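Local coordinates for protein ribulose-1,5-bisphosphate carboxylase/oxygenase large subunit (Rhodopseudomonas palustris, PDB 3QFW) that belongs to the RubisCO-like proteins, relatives of the carbon dioxide-fixing enzyme, and probably binds magnesium, while its own natural reaction remains uncertain, at residues V117-I122 with L311-P316; L249-H254 with G277-V282. All blocks are in the same frame, centred on the assembly; numbering follows the deposited sequence.

Contact 1: V117-I122 with L311-P316; sequences VGLAGI and LNACIP
I315 carries the tight part of this contact, meeting two side chains from the first turns of the helix. Its CG1 sits 3.6 Å from L119 CD1, and the two side chains cross at about a right angle. L119 reaches this spot because its CG lies anti to the backbone N (chi1 168°). I122 and I315 reach toward each other tip to tip, with I122 CD1 3.7 Å from I315 CD1; the approach of the I122 CG2 methyl is shorter still, but too short to trust. With I315 cut back to an alanine, L119 CD1 and the end of I122 would probably lose the partner they share, opening a gap under the first turn of the helix. Beside this cluster, L119 N donates to A313 O at 3.0 Å, coming in well above the carbonyl plane, while L119 CB rests on A313 CB at 3.9 Å. G118 passes close as well: at a positive phi of 70° its CA lies 4.1 Å from N312 CB, and a beta carbon on G118 would point toward N312 CB and clash with it.

Toward N312 the contact loosens into solvent. The amide of this exposed side chain runs past V117, and its ND2 bonds P115 O. R274 of helix 265-276 holds the carbonyls of L311 and N312, and C314 pairs by backbone with A304 of helix 294-305. Deeper in, I315 touches A280 of strand 280-284 and M339 of strand 339-341, and I122 also touches M339; helix 118-126 thus packs against the start of strand 315-319.

Contact 2: L249-H254 with G277-V282; sequences LVVVAH and GADATV
V251 O is gripped by two successive backbone N-H groups. D279 N takes the shorter bond, 2.7 Å and in the carbonyl plane, while A280 N reaches the same V251 O at 3.2 Å, tilted from it. The carboxylate of D279 completes the hold on V251: OD2 accepts from V251 N at 2.8 Å (166° at the hydrogen), using its anti lone pair. With CG anti to its own carbonyl carbon and beside the backbone N (chi1 -58°), the aspartate folds back to the neighbouring strand and takes the place of a backbone acceptor. Its OD1 is engaged elsewhere, by the backbone N-H groups of V117 and G118.

Beyond D279 the pairing becomes a regular parallel ladder. A253 N bonds A280 O at 2.8 Å, nearly straight, and V282 N bonds A253 O at 3.0 Å. On the face carrying V252 and A280, V252 CG1 meets V282 CG2 at 3.9 Å, the two valines lying askew. On the face carrying A253 and T281, A253 CB packs on A278 CB at 3.7 Å, and F273 of helix 265-276 covers both alanines and T281.

All the touching residues are buried. H254, just past the strand end, stacks its ring on H167 and packs against N90 of the second subunit. G277 ends helix 265-276 in a Schellman motif, and the chain then turns into strand 280-284. Strand 250-253, this helix and strand 280-284 thus form a beta-alpha-beta unit with adjacent parallel strands, the building block of the TIM barrel that makes the catalytic domain of the RubisCO family.

Overall arrangement
The centres of the two contacts lie about 9 Å apart, and both reach one parallel sheet in the order 226-229, 250-253, 280-284, 315-319. Along the chain 117-122 comes first, then both segments of contact 2, and last 311-316, so contact 1 spans contact 2 in sequence. Contact 2 joins the two central strands; contact 1 brings helix 118-126 against the next strand over. D279 belongs to both neighbourhoods: its side chain links contact 2 to the start of the helix, and D279 O lies 2.8 Å from I315 N, a probable hydrogen bond. Helix 118-126 is thereby tied to strands some 155 to 200 residues further along the chain, within the RubisCO-type barrel.

Contact 1: V117-I122 with L311-P316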
ATOM      1  N   VAL B 117      -0.902 -10.023 -21.862  1.00 30.16           N
ATOM      2  CA  VAL B 117      -0.193  -9.741 -23.109  1.00 29.60           C
ATOM      3  C   VAL B 117       1.221 -10.308 -23.030  1.00 30.38           C
ATOM      4  O   VAL B 117       1.672 -11.037 -23.921  1.00 29.44           O
ATOM      5  CB  VAL B 117      -0.117  -8.226 -23.394  1.00 29.73           C
ATOM      6  CG1 VAL B 117       0.758  -7.955 -24.631  1.00 29.85           C
ATOM      7  CG2 VAL B 117      -1.511  -7.638 -23.568  1.00 29.99           C
ATOM      8  N   GLY B 118       1.914  -9.959 -21.951  1.00 28.55           N
ATOM      9  CA  GLY B 118       3.209 -10.523 -21.644  1.00 31.53           C
ATOM     10  C   GLY B 118       4.337 -10.087 -22.568  1.00 28.08           C
ATOM     11  O   GLY B 118       4.163  -9.264 -23.480  1.00 28.22           O
ATOM     12  N   LEU B 119       5.514 -10.640 -22.303  1.00 29.53           N
ATOM     13  CA  LEU B 119       6.713 -10.323 -23.064  1.00 29.94           C
ATOM     14  C   LEU B 119       6.499 -10.585 -24.556  1.00 31.90           C
ATOM     15  O   LEU B 119       6.840  -9.751 -25.392  1.00 28.85           O
ATOM     16  CB  LEU B 119       7.903 -11.130 -22.532  1.00 30.89           C
ATOM     17  CG  LEU B 119       9.206 -11.165 -23.342  1.00 33.44           C
ATOM     18  CD1 LEU B 119       9.788  -9.769 -23.519  1.00 33.76           C
ATOM     19  CD2 LEU B 119      10.208 -12.093 -22.662  1.00 32.56           C
ATOM     20  N   ALA B 120       5.922 -11.735 -24.887  1.00 30.60           N
ATOM     21  CA  ALA B 120       5.728 -12.080 -26.295  1.00 32.27           C
ATOM     22  C   ALA B 120       4.730 -11.129 -26.957  1.00 34.52           C
ATOM     23  O   ALA B 120       4.934 -10.691 -28.090  1.00 31.78           O
ATOM     24  CB  ALA B 120       5.286 -13.524 -26.444  1.00 28.02           C
ATOM     25  N   GLY B 121       3.668 -10.786 -26.232  1.00 30.75           N
ATOM     26  CA  GLY B 121       2.660  -9.869 -26.739  1.00 29.02           C
ATOM     27  C   GLY B 121       3.167  -8.468 -27.017  1.00 32.80           C
ATOM     28  O   GLY B 121       2.876  -7.893 -28.074  1.00 32.74           O
ATOM     29  N   ILE B 122       3.929  -7.907 -26.084  1.00 28.66           N
ATOM     30  CA  ILE B 122       4.533  -6.599 -26.312  1.00 30.34           C
ATOM     31  C   ILE B 122       5.481  -6.619 -27.519  1.00 30.88           C
ATOM     32  O   ILE B 122       5.477  -5.694 -28.312  1.00 30.50           O
ATOM     33  CB  ILE B 122       5.288  -6.075 -25.086  1.00 30.55           C
ATOM     34  CG1 ILE B 122       5.943  -4.730 -25.415  1.00 30.41           C
ATOM     35  CG2 ILE B 122       6.325  -7.066 -24.641  1.00 33.58           C
ATOM     36  CD1 ILE B 122       7.019  -4.316 -24.438  1.00 39.32           C
ATOM     37  N   LEU B 311       2.041 -19.237 -16.727  1.00 31.63           N
ATOM     38  CA  LEU B 311       1.860 -17.791 -16.884  1.00 29.33           C
ATOM     39  C   LEU B 311       2.840 -17.114 -17.841  1.00 29.88           C
ATOM     40  O   LEU B 311       4.027 -17.424 -17.847  1.00 29.72           O
ATOM     41  CB  LEU B 311       1.948 -17.103 -15.521  1.00 28.27           C
ATOM     42  CG  LEU B 311       0.922 -17.637 -14.518  1.00 29.26           C
ATOM     43  CD1 LEU B 311       0.894 -16.760 -13.285  1.00 30.62           C
ATOM     44  CD2 LEU B 311      -0.443 -17.699 -15.170  1.00 30.02           C
ATOM     45  N   ASN B 312       2.339 -16.158 -18.616  1.00 27.44           N
ATOM     46  CA  ASN B 312       3.206 -15.365 -19.488  1.00 30.66           C
ATOM     47  C   ASN B 312       4.295 -14.643 -18.698  1.00 33.10           C
ATOM     48  O   ASN B 312       4.117 -14.322 -17.513  1.00 30.85           O
ATOM     49  CB  ASN B 312       2.385 -14.331 -20.265  1.00 31.09           C
ATOM     50  CG  ASN B 312       1.525 -14.953 -21.342  1.00 33.28           C
ATOM     51  OD1 ASN B 312       1.880 -15.988 -21.912  1.00 32.53           O
ATOM     52  ND2 ASN B 312       0.391 -14.323 -21.636  1.00 32.20           N
ATOM     53  N   ALA B 313       5.416 -14.387 -19.358  1.00 30.07           N
ATOM     54  CA  ALA B 313       6.485 -13.571 -18.791  1.00 29.43           C
ATOM     55  C   ALA B 313       6.063 -12.104 -18.771  1.00 28.65           C
ATOM     56  O   ALA B 313       5.203 -11.691 -19.547  1.00 28.96           O
ATOM     57  CB  ALA B 313       7.773 -13.745 -19.624  1.00 30.63           C
ATOM     58  N   CYS B 314       6.666 -11.335 -17.866  1.00 26.95           N
ATOM     59  CA  CYS B 314       6.463  -9.889 -17.748  1.00 26.44           C
ATOM     60  C   CYS B 314       7.805  -9.243 -18.087  1.00 26.74           C
ATOM     61  O   CYS B 314       8.837  -9.723 -17.622  1.00 32.02           O
ATOM     62  CB  CYS B 314       6.046  -9.561 -16.293  1.00 25.19           C
ATOM     63  SG  CYS B 314       6.088  -7.811 -15.780  1.00 29.20           S
ATOM     64  N   ILE B 315       7.824  -8.189 -18.905  1.00 24.89           N
ATOM     65  CA  ILE B 315       9.113  -7.589 -19.280  1.00 27.71           C
ATOM     66  C   ILE B 315       9.674  -6.710 -18.166  1.00 26.86           C
ATOM     67  O   ILE B 315       9.055  -5.726 -17.778  1.00 27.85           O
ATOM     68  CB  ILE B 315       9.048  -6.711 -20.554  1.00 30.92           C
ATOM     69  CG1 ILE B 315       8.099  -7.299 -21.602  1.00 38.02           C
ATOM     70  CG2 ILE B 315      10.450  -6.496 -21.123  1.00 30.01           C
ATOM     71  CD1 ILE B 315       6.720  -6.654 -21.551  1.00 40.76           C
ATOM     72  N   PRO B 316      10.870  -7.050 -17.667  1.00 26.96           N
ATOM     73  CA  PRO B 316      11.497  -6.185 -16.667  1.00 25.90           C
ATOM     74  C   PRO B 316      11.864  -4.862 -17.315  1.00 29.38           C
ATOM     75  O   PRO B 316      12.432  -4.847 -18.411  1.00 29.42           O
ATOM     76  CB  PRO B 316      12.766  -6.943 -16.265  1.00 28.66           C
ATOM     77  CG  PRO B 316      12.692  -8.286 -16.952  1.00 35.77           C
ATOM     78  CD  PRO B 316      11.748  -8.151 -18.099  1.00 27.87           C
TER

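Contact 2: L249-H254 with G277-V282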
ATOM      1  N   LEU B 249      -4.760  -4.221 -23.754  1.00 35.69           N
ATOM      2  CA  LEU B 249      -3.836  -3.128 -23.501  1.00 35.29           C
ATOM      3  C   LEU B 249      -2.582  -3.690 -22.854  1.00 31.40           C
ATOM      4  O   LEU B 249      -2.655  -4.655 -22.100  1.00 35.32           O
ATOM      5  CB  LEU B 249      -4.468  -2.119 -22.535  1.00 38.41           C
ATOM      6  CG  LEU B 249      -5.690  -1.332 -23.003  1.00 37.63           C
ATOM      7  CD1 LEU B 249      -6.137  -0.355 -21.921  1.00 40.86           C
ATOM      8  CD2 LEU B 249      -5.376  -0.597 -24.287  1.00 37.14           C
ATOM      9  N   VAL B 250      -1.431  -3.095 -23.130  1.00 32.01           N
ATOM     10  CA  VAL B 250      -0.240  -3.468 -22.381  1.00 30.62           C
ATOM     11  C   VAL B 250      -0.346  -2.816 -20.995  1.00 28.53           C
ATOM     12  O   VAL B 250      -0.484  -1.592 -20.883  1.00 29.97           O
ATOM     13  CB  VAL B 250       1.053  -3.041 -23.091  1.00 29.42           C
ATOM     14  CG1 VAL B 250       2.264  -3.418 -22.257  1.00 29.88           C
ATOM     15  CG2 VAL B 250       1.143  -3.692 -24.492  1.00 29.31           C
ATOM     16  N   VAL B 251      -0.304  -3.632 -19.947  1.00 26.33           N
ATOM     17  CA  VAL B 251      -0.394  -3.095 -18.583  1.00 27.21           C
ATOM     18  C   VAL B 251       0.993  -2.964 -17.978  1.00 28.12           C
ATOM     19  O   VAL B 251       1.664  -3.965 -17.716  1.00 27.04           O
ATOM     20  CB  VAL B 251      -1.250  -3.974 -17.678  1.00 24.46           C
ATOM     21  CG1 VAL B 251      -1.230  -3.426 -16.213  1.00 24.72           C
ATOM     22  CG2 VAL B 251      -2.670  -4.048 -18.217  1.00 28.46           C
ATOM     23  N   VAL B 252       1.422  -1.727 -17.766  1.00 26.33           N
ATOM     24  CA  VAL B 252       2.756  -1.457 -17.245  1.00 26.54           C
ATOM     25  C   VAL B 252       2.625  -1.113 -15.764  1.00 28.49           C
ATOM     26  O   VAL B 252       1.923  -0.167 -15.405  1.00 28.88           O
ATOM     27  CB  VAL B 252       3.410  -0.262 -17.960  1.00 28.62           C
ATOM     28  CG1 VAL B 252       4.835  -0.062 -17.464  1.00 29.96           C
ATOM     29  CG2 VAL B 252       3.381  -0.441 -19.492  1.00 30.49           C
ATOM     30  N   ALA B 253       3.302  -1.865 -14.908  1.00 29.33           N
ATOM     31  CA  ALA B 253       3.246  -1.584 -13.481  1.00 28.88           C
ATOM     32  C   ALA B 253       4.385  -0.656 -13.058  1.00 32.64           C
ATOM     33  O   ALA B 253       5.493  -0.739 -13.591  1.00 30.71           O
ATOM     34  CB  ALA B 253       3.269  -2.877 -12.679  1.00 30.00           C
ATOM     35  N   HIS B 254       4.083   0.243 -12.121  1.00 23.61           N
ATOM     36  CA  HIS B 254       5.059   1.160 -11.535  1.00 28.74           C
ATOM     37  C   HIS B 254       5.195   0.877 -10.034  1.00 26.46           C
ATOM     38  O   HIS B 254       4.217   0.522  -9.371  1.00 26.50           O
ATOM     39  CB  HIS B 254       4.608   2.612 -11.727  1.00 31.83           C
ATOM     40  CG  HIS B 254       5.639   3.620 -11.321  1.00 34.08           C
ATOM     41  ND1 HIS B 254       5.725   4.123 -10.040  1.00 29.67           N
ATOM     42  CD2 HIS B 254       6.639   4.207 -12.025  1.00 33.76           C
ATOM     43  CE1 HIS B 254       6.730   4.978  -9.971  1.00 31.50           C
ATOM     44  NE2 HIS B 254       7.299   5.053 -11.165  1.00 33.86           N
ATOM     45  N   GLY B 277      -1.038  -9.448 -13.033  1.00 28.69           N
ATOM     46  CA  GLY B 277      -1.333  -9.083 -14.413  1.00 27.49           C
ATOM     47  C   GLY B 277      -0.442  -8.071 -15.108  1.00 27.89           C
ATOM     48  O   GLY B 277      -0.765  -7.620 -16.208  1.00 28.96           O
ATOM     49  N   ALA B 278       0.670  -7.689 -14.490  1.00 21.12           N
ATOM     50  CA  ALA B 278       1.538  -6.702 -15.105  1.00 24.41           C
ATOM     51  C   ALA B 278       2.245  -7.313 -16.337  1.00 26.64           C
ATOM     52  O   ALA B 278       2.817  -8.392 -16.253  1.00 27.43           O
ATOM     53  CB  ALA B 278       2.553  -6.192 -14.108  1.00 29.12           C
ATOM     54  N   ASP B 279       2.196  -6.622 -17.472  1.00 27.08           N
ATOM     55  CA  ASP B 279       2.904  -7.089 -18.666  1.00 26.32           C
ATOM     56  C   ASP B 279       4.325  -6.558 -18.705  1.00 29.94           C
ATOM     57  O   ASP B 279       5.226  -7.201 -19.271  1.00 30.54           O
ATOM     58  CB  ASP B 279       2.166  -6.689 -19.935  1.00 27.00           C
ATOM     59  CG  ASP B 279       0.758  -7.230 -19.971  1.00 27.65           C
ATOM     60  OD1 ASP B 279       0.601  -8.467 -20.037  1.00 29.10           O
ATOM     61  OD2 ASP B 279      -0.183  -6.416 -19.941  1.00 28.64           O
ATOM     62  N   ALA B 280       4.526  -5.387 -18.113  1.00 27.01           N
ATOM     63  CA  ALA B 280       5.871  -4.874 -17.902  1.00 28.08           C
ATOM     64  C   ALA B 280       5.952  -4.349 -16.484  1.00 28.67           C
ATOM     65  O   ALA B 280       4.941  -3.971 -15.891  1.00 27.37           O
ATOM     66  CB  ALA B 280       6.222  -3.781 -18.904  1.00 28.27           C
ATOM     67  N   THR B 281       7.152  -4.334 -15.928  1.00 27.42           N
ATOM     68  CA  THR B 281       7.283  -3.888 -14.555  1.00 29.10           C
ATOM     69  C   THR B 281       8.514  -2.996 -14.379  1.00 31.44           C
ATOM     70  O   THR B 281       9.655  -3.407 -14.650  1.00 26.03           O
ATOM     71  CB  THR B 281       7.230  -5.082 -13.560  1.00 26.05           C
ATOM     72  OG1 THR B 281       7.258  -4.588 -12.223  1.00 26.61           O
ATOM     73  CG2 THR B 281       8.404  -6.057 -13.772  1.00 25.28           C
ATOM     74  N   VAL B 282       8.253  -1.757 -13.961  1.00 26.31           N
ATOM     75  CA  VAL B 282       9.286  -0.742 -13.807  1.00 27.05           C
ATOM     76  C   VAL B 282       9.967  -0.892 -12.444  1.00 27.53           C
ATOM     77  O   VAL B 282       9.316  -1.166 -11.448  1.00 25.98           O
ATOM     78  CB  VAL B 282       8.682   0.679 -13.935  1.00 29.07           C
ATOM     79  CG1 VAL B 282       9.738   1.759 -13.703  1.00 29.72           C
ATOM     80  CG2 VAL B 282       7.997   0.853 -15.288  1.00 27.64           C
TER